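Local coordinates for formiminoglutamase (Trypanosoma cruzi, PDB 4MYK), which catalyses the hydrolysis of N-formimino-L-glutamate to L-glutamate and formamide, as an arginase-like metalloenzyme with two manganese ions, at residues A[33-38]-A[99-104]; A[22-25]-A[29-32]; A[181-186]-A[221-226]; A[103-108]-A[126-131]. The protein carries 1 engineered substitution. All coordinates share one frame; numbering follows the deposited sequence.

Overall arrangement
Contacts 1, 3 and 4 all lie against the eight-stranded parallel sheet of the arginase/deacetylase fold, while contact 2 closes the loop that runs into strand 32-37. In sequence, contact 2 comes first, then contacts 1, 4 and 3. Contacts 1 and 4 are the closest pair, their centres about 7 Å apart; they share helix 94-110, including S103 and K104, and a salt bridge joins them. Contact 2 is about 17 Å from contact 1 between centres, yet the two still touch. Contact 3 lies across the chain's centre from contact 1, about 25 Å away between centres. Contacts 1 and 3 put helices on distant parts of the sheet, whose strand ends lead to the manganese site.

Contact 1 of 4, residues A[33-38]-A[99-104]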
loop_
_atom_site.group_PDB
_atom_site.type_symbol
_atom_site.label_atom_id
_atom_site.label_comp_id
_atom_site.label_asym_id
_atom_site.label_seq_id
_atom_site.Cartn_x
_atom_site.Cartn_y
_atom_site.Cartn_z
ATOM N N VAL A 33 -22.424 -22.631 -3.298
ATOM C CA VAL A 33 -23.583 -21.747 -3.226
ATOM C C VAL A 33 -23.304 -20.431 -2.476
ATOM O O VAL A 33 -22.857 -20.438 -1.330
ATOM C CB VAL A 33 -24.829 -22.499 -2.688
ATOM C CG1 VAL A 33 -25.992 -21.542 -2.438
ATOM C CG2 VAL A 33 -25.234 -23.593 -3.683
ATOM N N ILE A 34 -23.553 -19.315 -3.168
ATOM C CA ILE A 34 -23.369 -17.963 -2.638
ATOM C C ILE A 34 -24.648 -17.425 -1.981
ATOM O O ILE A 34 -25.720 -17.412 -2.585
ATOM C CB ILE A 34 -22.945 -16.969 -3.750
ATOM C CG1 ILE A 34 -21.640 -17.404 -4.411
ATOM C CG2 ILE A 34 -22.815 -15.565 -3.194
ATOM C CD1 ILE A 34 -21.375 -16.702 -5.724
ATOM N N ILE A 35 -24.512 -16.978 -0.738
ATOM C CA ILE A 35 -25.633 -16.468 0.040
ATOM C C ILE A 35 -25.278 -15.073 0.527
ATOM O O ILE A 35 -24.218 -14.870 1.103
ATOM C CB ILE A 35 -25.930 -17.385 1.270
ATOM C CG1 ILE A 35 -26.320 -18.797 0.808
ATOM C CG2 ILE A 35 -27.020 -16.783 2.153
ATOM C CD1 ILE A 35 -26.028 -19.901 1.829
ATOM N N GLY A 36 -26.156 -14.111 0.292
ATOM C CA GLY A 36 -25.893 -12.750 0.718
ATOM C C GLY A 36 -26.499 -12.455 2.071
ATOM O O GLY A 36 -27.610 -12.891 2.371
ATOM N N PHE A 37 -25.760 -11.717 2.895
ATOM C CA PHE A 37 -26.278 -11.244 4.173
ATOM C C PHE A 37 -26.084 -9.726 4.331
ATOM O O PHE A 37 -25.134 -9.268 4.986
ATOM C CB PHE A 37 -25.666 -12.025 5.345
ATOM C CG PHE A 37 -26.474 -11.940 6.618
ATOM C CD1 PHE A 37 -27.766 -12.448 6.671
ATOM C CD2 PHE A 37 -25.942 -11.358 7.754
ATOM C CE1 PHE A 37 -28.509 -12.366 7.826
ATOM C CE2 PHE A 37 -26.674 -11.277 8.913
ATOM C CZ PHE A 37 -27.960 -11.781 8.952
ATOM N N PRO A 38 -27.008 -8.941 3.741
ATOM C CA PRO A 38 -26.921 -7.479 3.682
ATOM C C PRO A 38 -27.322 -6.801 5.001
ATOM O O PRO A 38 -28.321 -6.084 5.037
ATOM C CB PRO A 38 -27.927 -7.114 2.579
ATOM C CG PRO A 38 -28.663 -8.399 2.219
ATOM C CD PRO A 38 -28.304 -9.422 3.239
ATOM N N GLU A 99 -31.810 -16.383 11.902
ATOM C CA GLU A 99 -32.376 -17.721 11.879
ATOM C C GLU A 99 -32.433 -18.253 10.464
ATOM O O GLU A 99 -32.075 -19.396 10.216
ATOM C CB GLU A 99 -33.776 -17.712 12.472
ATOM C CG GLU A 99 -33.832 -17.307 13.932
ATOM C CD GLU A 99 -35.228 -17.443 14.478
ATOM O OE1 GLU A 99 -35.885 -18.450 14.144
ATOM O OE2 GLU A 99 -35.678 -16.544 15.221
ATOM N N LYS A 100 -32.885 -17.421 9.536
ATOM C CA LYS A 100 -33.007 -17.840 8.146
ATOM C C LYS A 100 -31.643 -18.060 7.499
ATOM O O LYS A 100 -31.499 -18.905 6.613
ATOM C CB LYS A 100 -33.783 -16.805 7.343
ATOM C CG LYS A 100 -35.132 -16.462 7.903
ATOM C CD LYS A 100 -35.809 -15.508 6.963
ATOM C CE LYS A 100 -35.631 -15.990 5.536
ATOM N NZ LYS A 100 -36.635 -15.392 4.607
ATOM N N LEU A 101 -30.657 -17.277 7.933
ATOM C CA LEU A 101 -29.273 -17.453 7.494
ATOM C C LEU A 101 -28.721 -18.809 7.946
ATOM O O LEU A 101 -28.286 -19.604 7.130
ATOM C CB LEU A 101 -28.377 -16.309 8.004
ATOM C CG LEU A 101 -26.869 -16.507 7.789
ATOM C CD1 LEU A 101 -26.568 -16.770 6.317
ATOM C CD2 LEU A 101 -26.053 -15.334 8.307
ATOM N N GLU A 102 -28.753 -19.077 9.245
ATOM C CA GLU A 102 -28.309 -20.376 9.748
ATOM C C GLU A 102 -29.032 -21.546 9.057
ATOM O O GLU A 102 -28.418 -22.531 8.647
ATOM C CB GLU A 102 -28.513 -20.465 11.261
ATOM C CG GLU A 102 -28.098 -21.797 11.877
ATOM C CD GLU A 102 -28.520 -21.934 13.340
ATOM O OE1 GLU A 102 -28.675 -20.894 14.022
ATOM O OE2 GLU A 102 -28.700 -23.087 13.806
ATOM N N SER A 103 -30.343 -21.435 8.936
ATOM C CA SER A 103 -31.134 -22.527 8.416
ATOM C C SER A 103 -30.723 -22.829 6.982
ATOM O O SER A 103 -30.666 -23.985 6.565
ATOM C CB SER A 103 -32.614 -22.169 8.505
ATOM O OG SER A 103 -33.427 -23.265 8.134
ATOM N N LYS A 104 -30.425 -21.772 6.240
ATOM C CA LYS A 104 -30.052 -21.869 4.831
ATOM C C LYS A 104 -28.673 -22.476 4.631
ATOM O O LYS A 104 -28.494 -23.348 3.806
ATOM C CB LYS A 104 -30.096 -20.484 4.181
ATOM C CG LYS A 104 -29.659 -20.470 2.722
ATOM C CD LYS A 104 -30.487 -21.420 1.905
ATOM C CE LYS A 104 -30.334 -21.130 0.434
ATOM N NZ LYS A 104 -31.413 -21.787 -0.353
#
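Apolar packing of a helix on the central sheet brings I35 and F37 of strand 33-37 against L101 and K104 of helix 99-104. The two segments run almost antiparallel, at 169°, with their axes 10.3 Å apart. L101 meets both strand residues. Its CD2 methyl stands 3.7 Å from the centroid of the F37 ring and only 9° off the ring normal, a CH-pi contact made squarely over one face, and its CB lies 3.9 Å from F37 CE1. The other methyl, CD1, turns to I35 CG2 at 4.2 Å. With CG swung to the far side from N (chi1 171°), the leucine extends from the helix with one methyl for each neighbour.

Helix 94-110 belongs to the beta-alpha-beta crossover that leads from strand 83-88 to strand 114-119. Because strand 32-37 lies between those two strands in the sheet, the connecting helix passes over it, and this is where it packs.

One turn on from L101, K104 gives only its aliphatic part to the contact: CG is 3.8 Å from I35 CD1. The chain then bends at CB-CG and carries NZ away to a salt bridge with E27. L101 also rests on P127 and N128 of helix 125-135, and the F37 ring meets that of Y39. The F37 side chain is about 9 Å from that of N122, a manganese ligand.

Contact 2 of 4, residues A[22-25]-A[29-32]; sequences FSAQ and DADI
A24 and A30 meet through their methyl groups, one of them on each limb of a short turn. The A24 side chain ends at CB, so that single carbon makes the contact. From the backbone it points toward segment 29-32, where it lies 3.9 Å from A30 N and also 3.9 Å from A30 CB. The same methyl is 4.2 Å from D29 C, so it covers the peptide link between D29 and A30 as well as the second methyl. D29 CB comes to 4.5 Å from A24 CB at the border of the patch, whereas its carboxylate extends beyond it. No hydrogen bond crosses between the segments; the CA atoms of A24 and A30 are 5.5 Å apart, and the meeting is purely van der Waals.

Only three residues separate the segments, so this is a local closure of the chain leading into strand 32-37 of the parallel arginase-fold sheet, whose first residue, I32, ends the second segment. Next to it D31 pairs through its backbone with K82 and F114, and its OD2 accepts a hydrogen bond from K82 N, while the backbone of I32 pairs with Y84. A30 leans on Y84 and A24 on K82, which ties the turn to the start of strand 83-88. At the other end of segment 22-25 the ring of F22 reaches the sheet, its CZ 3.5 Å from I34 CD1.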
loop_
_atom_site.group_PDB
_atom_site.type_symbol
_atom_site.label_atom_id
_atom_site.label_comp_id
_atom_site.label_asym_id
_atom_site.label_seq_id
_atom_site.Cartn_x
_atom_site.Cartn_y
_atom_site.Cartn_z
ATOM N N PHE A 22 -21.719 -20.166 -13.449
ATOM C CA PHE A 22 -23.112 -20.130 -13.002
ATOM C C PHE A 22 -24.046 -20.779 -14.032
ATOM O O PHE A 22 -24.970 -20.153 -14.545
ATOM C CB PHE A 22 -23.537 -18.688 -12.729
ATOM C CG PHE A 22 -22.945 -18.111 -11.471
ATOM C CD1 PHE A 22 -21.721 -17.468 -11.501
ATOM C CD2 PHE A 22 -23.615 -18.218 -10.258
ATOM C CE1 PHE A 22 -21.169 -16.935 -10.336
ATOM C CE2 PHE A 22 -23.076 -17.694 -9.096
ATOM C CZ PHE A 22 -21.847 -17.054 -9.133
ATOM N N SER A 23 -23.778 -22.045 -14.322
ATOM C CA SER A 23 -24.511 -22.814 -15.321
ATOM C C SER A 23 -25.454 -23.813 -14.641
ATOM O O SER A 23 -26.254 -24.479 -15.300
ATOM C CB SER A 23 -23.521 -23.553 -16.218
ATOM O OG SER A 23 -22.653 -24.361 -15.441
ATOM N N ALA A 24 -25.343 -23.912 -13.321
ATOM C CA ALA A 24 -26.234 -24.737 -12.525
ATOM C C ALA A 24 -27.637 -24.137 -12.550
ATOM O O ALA A 24 -27.845 -23.020 -12.087
ATOM C CB ALA A 24 -25.712 -24.838 -11.083
ATOM N N GLN A 25 -28.599 -24.867 -13.102
ATOM C CA GLN A 25 -29.970 -24.365 -13.158
ATOM C C GLN A 25 -30.642 -24.449 -11.794
ATOM O O GLN A 25 -31.345 -23.524 -11.388
ATOM C CB GLN A 25 -30.793 -25.129 -14.201
ATOM C CG GLN A 25 -30.368 -24.886 -15.652
ATOM C CD GLN A 25 -31.082 -23.701 -16.307
ATOM O OE1 GLN A 25 -31.226 -23.655 -17.532
ATOM N NE2 GLN A 25 -31.536 -22.745 -15.496
ATOM N N ASP A 29 -27.571 -28.515 -7.737
ATOM C CA ASP A 29 -26.583 -28.997 -8.693
ATOM C C ASP A 29 -25.268 -28.211 -8.638
ATOM O O ASP A 29 -24.260 -28.619 -9.209
ATOM C CB ASP A 29 -27.191 -28.987 -10.100
ATOM C CG ASP A 29 -28.321 -30.011 -10.250
ATOM O OD1 ASP A 29 -28.118 -31.187 -9.869
ATOM O OD2 ASP A 29 -29.409 -29.639 -10.735
ATOM N N ALA A 30 -25.288 -27.087 -7.931
ATOM C CA ALA A 30 -24.092 -26.272 -7.741
ATOM C C ALA A 30 -23.157 -26.859 -6.681
ATOM O O ALA A 30 -23.601 -27.285 -5.609
ATOM C CB ALA A 30 -24.477 -24.852 -7.371
ATOM N N ASP A 31 -21.863 -26.872 -6.992
ATOM C CA ASP A 31 -20.835 -27.284 -6.039
ATOM C C ASP A 31 -20.713 -26.235 -4.940
ATOM O O ASP A 31 -20.513 -26.556 -3.766
ATOM C CB ASP A 31 -19.493 -27.444 -6.748
ATOM C CG ASP A 31 -19.546 -28.456 -7.879
ATOM O OD1 ASP A 31 -19.695 -29.658 -7.583
ATOM O OD2 ASP A 31 -19.418 -28.057 -9.059
ATOM N N ILE A 32 -20.846 -24.975 -5.336
ATOM C CA ILE A 32 -20.681 -23.870 -4.411
ATOM C C ILE A 32 -21.912 -22.994 -4.471
ATOM O O ILE A 32 -22.390 -22.655 -5.563
ATOM C CB ILE A 32 -19.427 -23.022 -4.760
ATOM C CG1 ILE A 32 -18.149 -23.862 -4.612
ATOM C CG2 ILE A 32 -19.369 -21.739 -3.905
ATOM C CD1 ILE A 32 -16.959 -23.318 -5.381
#

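Contact 3 of 4, residues A[181-186]-A[221-226]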
loop_
_atom_site.group_PDB
_atom_site.type_symbol
_atom_site.label_atom_id
_atom_site.label_comp_id
_atom_site.label_asym_id
_atom_site.label_seq_id
_atom_site.Cartn_x
_atom_site.Cartn_y
_atom_site.Cartn_z
ATOM N N VAL A 181 -9.177 -20.978 16.184
ATOM C CA VAL A 181 -8.015 -20.130 15.966
ATOM C C VAL A 181 -8.420 -18.698 15.601
ATOM O O VAL A 181 -9.265 -18.475 14.734
ATOM C CB VAL A 181 -7.082 -20.706 14.884
ATOM C CG1 VAL A 181 -5.916 -19.764 14.635
ATOM C CG2 VAL A 181 -6.589 -22.082 15.293
ATOM N N GLU A 182 -7.825 -17.741 16.305
ATOM C CA GLU A 182 -7.889 -16.334 15.939
ATOM C C GLU A 182 -6.664 -16.084 15.084
ATOM O O GLU A 182 -5.539 -16.248 15.548
ATOM C CB GLU A 182 -7.835 -15.449 17.183
ATOM C CG GLU A 182 -8.989 -15.650 18.158
ATOM C CD GLU A 182 -10.235 -14.856 17.791
ATOM O OE1 GLU A 182 -10.402 -14.484 16.616
ATOM O OE2 GLU A 182 -11.062 -14.602 18.693
ATOM N N PHE A 183 -6.884 -15.706 13.833
ATOM C CA PHE A 183 -5.802 -15.622 12.867
ATOM C C PHE A 183 -5.538 -14.198 12.400
ATOM O O PHE A 183 -6.444 -13.521 11.920
ATOM C CB PHE A 183 -6.119 -16.500 11.664
ATOM C CG PHE A 183 -4.936 -16.781 10.805
ATOM C CD1 PHE A 183 -4.594 -15.921 9.767
ATOM C CD2 PHE A 183 -4.149 -17.896 11.037
ATOM C CE1 PHE A 183 -3.494 -16.170 8.976
ATOM C CE2 PHE A 183 -3.045 -18.155 10.247
ATOM C CZ PHE A 183 -2.717 -17.295 9.213
ATOM N N ALA A 184 -4.292 -13.756 12.554
ATOM C CA ALA A 184 -3.867 -12.417 12.141
ATOM C C ALA A 184 -4.505 -11.326 12.985
ATOM O O ALA A 184 -4.750 -10.222 12.507
ATOM C CB ALA A 184 -4.168 -12.181 10.671
ATOM N N CYS A 185 -4.785 -11.644 14.240
ATOM C CA CYS A 185 -5.258 -10.645 15.179
ATOM C C CYS A 185 -4.112 -9.698 15.575
ATOM O O CYS A 185 -2.935 -10.062 15.502
ATOM C CB CYS A 185 -5.890 -11.316 16.404
ATOM S SG CYS A 185 -4.899 -12.648 17.103
ATOM N N GLN A 186 -4.475 -8.486 15.986
ATOM C CA GLN A 186 -3.508 -7.424 16.249
ATOM C C GLN A 186 -3.495 -6.998 17.732
ATOM O O GLN A 186 -4.518 -6.565 18.254
ATOM C CB GLN A 186 -3.777 -6.238 15.316
ATOM C CG GLN A 186 -3.525 -6.600 13.868
ATOM C CD GLN A 186 -3.671 -5.432 12.919
ATOM O OE1 GLN A 186 -3.499 -4.280 13.300
ATOM N NE2 GLN A 186 -3.989 -5.726 11.669
ATOM N N GLU A 221 -1.731 -23.034 7.176
ATOM C CA GLU A 221 -1.648 -24.490 7.197
ATOM C C GLU A 221 -1.649 -24.968 8.636
ATOM O O GLU A 221 -2.404 -25.867 9.017
ATOM C CB GLU A 221 -0.387 -24.967 6.484
ATOM C CG GLU A 221 -0.523 -24.925 4.975
ATOM C CD GLU A 221 0.789 -25.161 4.253
ATOM O OE1 GLU A 221 1.854 -25.116 4.908
ATOM O OE2 GLU A 221 0.749 -25.378 3.024
ATOM N N ASP A 222 -0.801 -24.345 9.437
ATOM C CA ASP A 222 -0.739 -24.638 10.857
ATOM C C ASP A 222 -2.134 -24.524 11.463
ATOM O O ASP A 222 -2.550 -25.384 12.248
ATOM C CB ASP A 222 0.240 -23.679 11.564
ATOM C CG ASP A 222 1.717 -23.986 11.253
ATOM O OD1 ASP A 222 2.001 -24.912 10.467
ATOM O OD2 ASP A 222 2.602 -23.295 11.800
ATOM N N ALA A 223 -2.849 -23.463 11.091
ATOM C CA ALA A 223 -4.180 -23.185 11.626
ATOM C C ALA A 223 -5.189 -24.295 11.295
ATOM O O ALA A 223 -5.989 -24.682 12.149
ATOM C CB ALA A 223 -4.691 -21.809 11.146
ATOM N N PHE A 224 -5.150 -24.807 10.065
ATOM C CA PHE A 224 -6.038 -25.915 9.682
ATOM C C PHE A 224 -5.661 -27.238 10.371
ATOM O O PHE A 224 -6.491 -28.139 10.525
ATOM C CB PHE A 224 -6.065 -26.107 8.167
ATOM C CG PHE A 224 -6.703 -24.979 7.431
ATOM C CD1 PHE A 224 -7.722 -24.249 8.017
ATOM C CD2 PHE A 224 -6.292 -24.649 6.141
ATOM C CE1 PHE A 224 -8.320 -23.210 7.330
ATOM C CE2 PHE A 224 -6.887 -23.601 5.452
ATOM C CZ PHE A 224 -7.902 -22.889 6.043
ATOM N N GLY A 225 -4.398 -27.347 10.767
ATOM C CA GLY A 225 -3.949 -28.473 11.557
ATOM C C GLY A 225 -4.648 -28.476 12.897
ATOM O O GLY A 225 -5.029 -29.525 13.401
ATOM N N LEU A 226 -4.813 -27.285 13.463
ATOM C CA LEU A 226 -5.509 -27.091 14.731
ATOM C C LEU A 226 -7.033 -27.210 14.603
ATOM O O LEU A 226 -7.680 -27.877 15.404
ATOM C CB LEU A 226 -5.134 -25.728 15.334
ATOM C CG LEU A 226 -3.690 -25.554 15.819
ATOM C CD1 LEU A 226 -3.349 -24.096 16.045
ATOM C CD2 LEU A 226 -3.466 -26.369 17.081
#
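V181 packs against A223 and L226 in an apolar contact between strand 181-183 and helix 221-226. The two methyls of V181 have different partners. CG1, anti to the backbone N (chi1 177°), stands 4.2 Å from A223 CB. CG2, beside the backbone N, approaches the helix further along, 3.9 Å from L226 CD1 and equally 3.9 Å from L226 CB, and it also passes the backbone carbonyl at 4.1 Å from A223 O. The V181 and L226 side chains cross at about a right angle.

The CB of A223 points toward the strand, and this one methyl touches two strand residues from the same side: besides V181 it meets F183, with F183 CD2 4.0 Å from A223 CB. A residue this small lets the helix backbone come close, V181 CA lying 6.5 Å from A223 CA.

In the sheet, strand 180-185 lies between strands 141-145 and 204-207. Helix 216-227 is part of the return from the outermost strand 204-207 to strand 231-236, a beta-alpha-beta crossover that spans strands 180-185 and 141-145; the helix runs nearly antiparallel (164°) to 180-185. The same helix face continues onto the neighbouring strands: A223 rests on I143, and L226 on H204 and M206. F183 also packs on M264 of helix 258-270. Its side chain is about 7 Å from that of D146, a ligand of both manganese ions, and about 11 Å from a bound manganese ion.

Contact 4 of 4, residues A[103-108]-A[126-131]; sequences SKVFTV and APNGRA
V105 and F106 of helix 103-108 close on A131 and N128 of helix 126-131, with A131 taking the largest share of the contact. V105 holds CG1 trans to N across CA-CB (chi1 173°), which lays that methyl 3.7 Å from A131 CB. CG2 then falls beside the backbone N and faces the amide of N128, with N128 OD1 3.5 Å from V105 CG2. N128 keeps CG beside its own backbone N, and a chi2 of -14° turns OD1 toward V105. This is a van der Waals approach of the oxygen to a methyl, the two side chains crossing at about a right angle. The other end of the amide is engaged beyond the segments, where N128 ND2 bonds to D278 OD2.

A131 CB also lies against the backbone, 3.7 Å from F106 N. The F106 side chain leaves the helix with CG pointing away from its N and swings its ring alongside the end of segment 126-131. There A131 O lies near the ring plane at its edge, 3.6 Å from F106 CD1, while R134 makes a cation-pi contact with the same ring.

The helices follow one another in an alpha-beta-alpha unit joined by strand 114-119. They lie side by side against the sheet and cross at -35°, their axes 8.2 Å apart, with V105 and N128 both touching V117 of that strand.

Away from the contact, T107 OG1 hydrogen-bonds to K104 O at 2.7 Å, tilted from the carbonyl plane; V108 N donates to the same oxygen from the same face. R130 NE forms a salt bridge with E102.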
loop_
_atom_site.group_PDB
_atom_site.type_symbol
_atom_site.label_atom_id
_atom_site.label_comp_id
_atom_site.label_asym_id
_atom_site.label_seq_id
_atom_site.Cartn_x
_atom_site.Cartn_y
_atom_site.Cartn_z
ATOM N N SER A 103 -30.343 -21.435 8.936
ATOM C CA SER A 103 -31.134 -22.527 8.416
ATOM C C SER A 103 -30.723 -22.829 6.982
ATOM O O SER A 103 -30.666 -23.985 6.565
ATOM C CB SER A 103 -32.614 -22.169 8.505
ATOM O OG SER A 103 -33.427 -23.265 8.134
ATOM N N LYS A 104 -30.425 -21.772 6.240
ATOM C CA LYS A 104 -30.052 -21.869 4.831
ATOM C C LYS A 104 -28.673 -22.476 4.631
ATOM O O LYS A 104 -28.494 -23.348 3.806
ATOM C CB LYS A 104 -30.096 -20.484 4.181
ATOM C CG LYS A 104 -29.659 -20.470 2.722
ATOM C CD LYS A 104 -30.487 -21.420 1.905
ATOM C CE LYS A 104 -30.334 -21.130 0.434
ATOM N NZ LYS A 104 -31.413 -21.787 -0.353
ATOM N N VAL A 105 -27.693 -21.989 5.378
ATOM C CA VAL A 105 -26.350 -22.544 5.315
ATOM C C VAL A 105 -26.371 -24.030 5.669
ATOM O O VAL A 105 -25.692 -24.840 5.028
ATOM C CB VAL A 105 -25.385 -21.786 6.258
ATOM C CG1 VAL A 105 -24.021 -22.477 6.310
ATOM C CG2 VAL A 105 -25.245 -20.340 5.812
ATOM N N PHE A 106 -27.158 -24.388 6.682
ATOM C CA PHE A 106 -27.260 -25.784 7.101
ATOM C C PHE A 106 -27.758 -26.689 5.985
ATOM O O PHE A 106 -27.175 -27.740 5.724
ATOM C CB PHE A 106 -28.175 -25.954 8.306
ATOM C CG PHE A 106 -28.428 -27.397 8.646
ATOM C CD1 PHE A 106 -27.466 -28.144 9.312
ATOM C CD2 PHE A 106 -29.607 -28.020 8.266
ATOM C CE1 PHE A 106 -27.679 -29.475 9.610
ATOM C CE2 PHE A 106 -29.826 -29.353 8.570
ATOM C CZ PHE A 106 -28.858 -30.080 9.242
ATOM N N THR A 107 -28.843 -26.280 5.334
ATOM C CA THR A 107 -29.396 -27.050 4.226
ATOM C C THR A 107 -28.348 -27.308 3.138
ATOM O O THR A 107 -28.177 -28.442 2.702
ATOM C CB THR A 107 -30.683 -26.396 3.647
ATOM O OG1 THR A 107 -30.362 -25.160 2.999
ATOM C CG2 THR A 107 -31.687 -26.127 4.755
ATOM N N VAL A 108 -27.627 -26.265 2.723
ATOM C CA VAL A 108 -26.548 -26.430 1.742
ATOM C C VAL A 108 -25.491 -27.404 2.260
ATOM O O VAL A 108 -25.003 -28.262 1.522
ATOM C CB VAL A 108 -25.871 -25.082 1.355
ATOM C CG1 VAL A 108 -24.697 -25.331 0.436
ATOM C CG2 VAL A 108 -26.855 -24.172 0.672
ATOM N N ALA A 126 -21.998 -16.018 13.626
ATOM C CA ALA A 126 -22.649 -16.806 14.665
ATOM C C ALA A 126 -23.643 -17.811 14.062
ATOM O O ALA A 126 -23.517 -19.015 14.287
ATOM C CB ALA A 126 -23.307 -15.907 15.699
ATOM N N PRO A 127 -24.620 -17.323 13.271
ATOM C CA PRO A 127 -25.545 -18.220 12.565
ATOM C C PRO A 127 -24.800 -19.270 11.748
ATOM O O PRO A 127 -25.134 -20.452 11.784
ATOM C CB PRO A 127 -26.283 -17.273 11.616
ATOM C CG PRO A 127 -26.215 -15.950 12.260
ATOM C CD PRO A 127 -24.915 -15.902 12.997
ATOM N N ASN A 128 -23.800 -18.814 11.000
ATOM C CA ASN A 128 -22.981 -19.674 10.154
ATOM C C ASN A 128 -22.300 -20.806 10.916
ATOM O O ASN A 128 -22.291 -21.948 10.472
ATOM C CB ASN A 128 -21.928 -18.831 9.432
ATOM C CG ASN A 128 -22.526 -17.952 8.360
ATOM O OD1 ASN A 128 -23.671 -18.139 7.957
ATOM N ND2 ASN A 128 -21.745 -16.998 7.875
ATOM N N GLY A 129 -21.722 -20.475 12.062
ATOM C CA GLY A 129 -21.095 -21.466 12.910
ATOM C C GLY A 129 -22.071 -22.479 13.485
ATOM O O GLY A 129 -21.759 -23.668 13.562
ATOM N N ARG A 130 -23.247 -22.016 13.904
ATOM C CA ARG A 130 -24.270 -22.923 14.429
ATOM C C ARG A 130 -24.767 -23.889 13.353
ATOM O O ARG A 130 -25.004 -25.069 13.626
ATOM C CB ARG A 130 -25.430 -22.141 15.046
ATOM C CG ARG A 130 -25.086 -21.511 16.385
ATOM C CD ARG A 130 -26.302 -20.921 17.069
ATOM N NE ARG A 130 -26.912 -19.840 16.297
ATOM C CZ ARG A 130 -26.559 -18.563 16.396
ATOM N NH1 ARG A 130 -25.579 -18.214 17.225
ATOM N NH2 ARG A 130 -27.181 -17.643 15.667
ATOM N N ALA A 131 -24.921 -23.382 12.132
ATOM C CA ALA A 131 -25.171 -24.235 10.968
ATOM C C ALA A 131 -24.134 -25.363 10.861
ATOM O O ALA A 131 -24.474 -26.493 10.496
ATOM C CB ALA A 131 -25.204 -23.400 9.677
#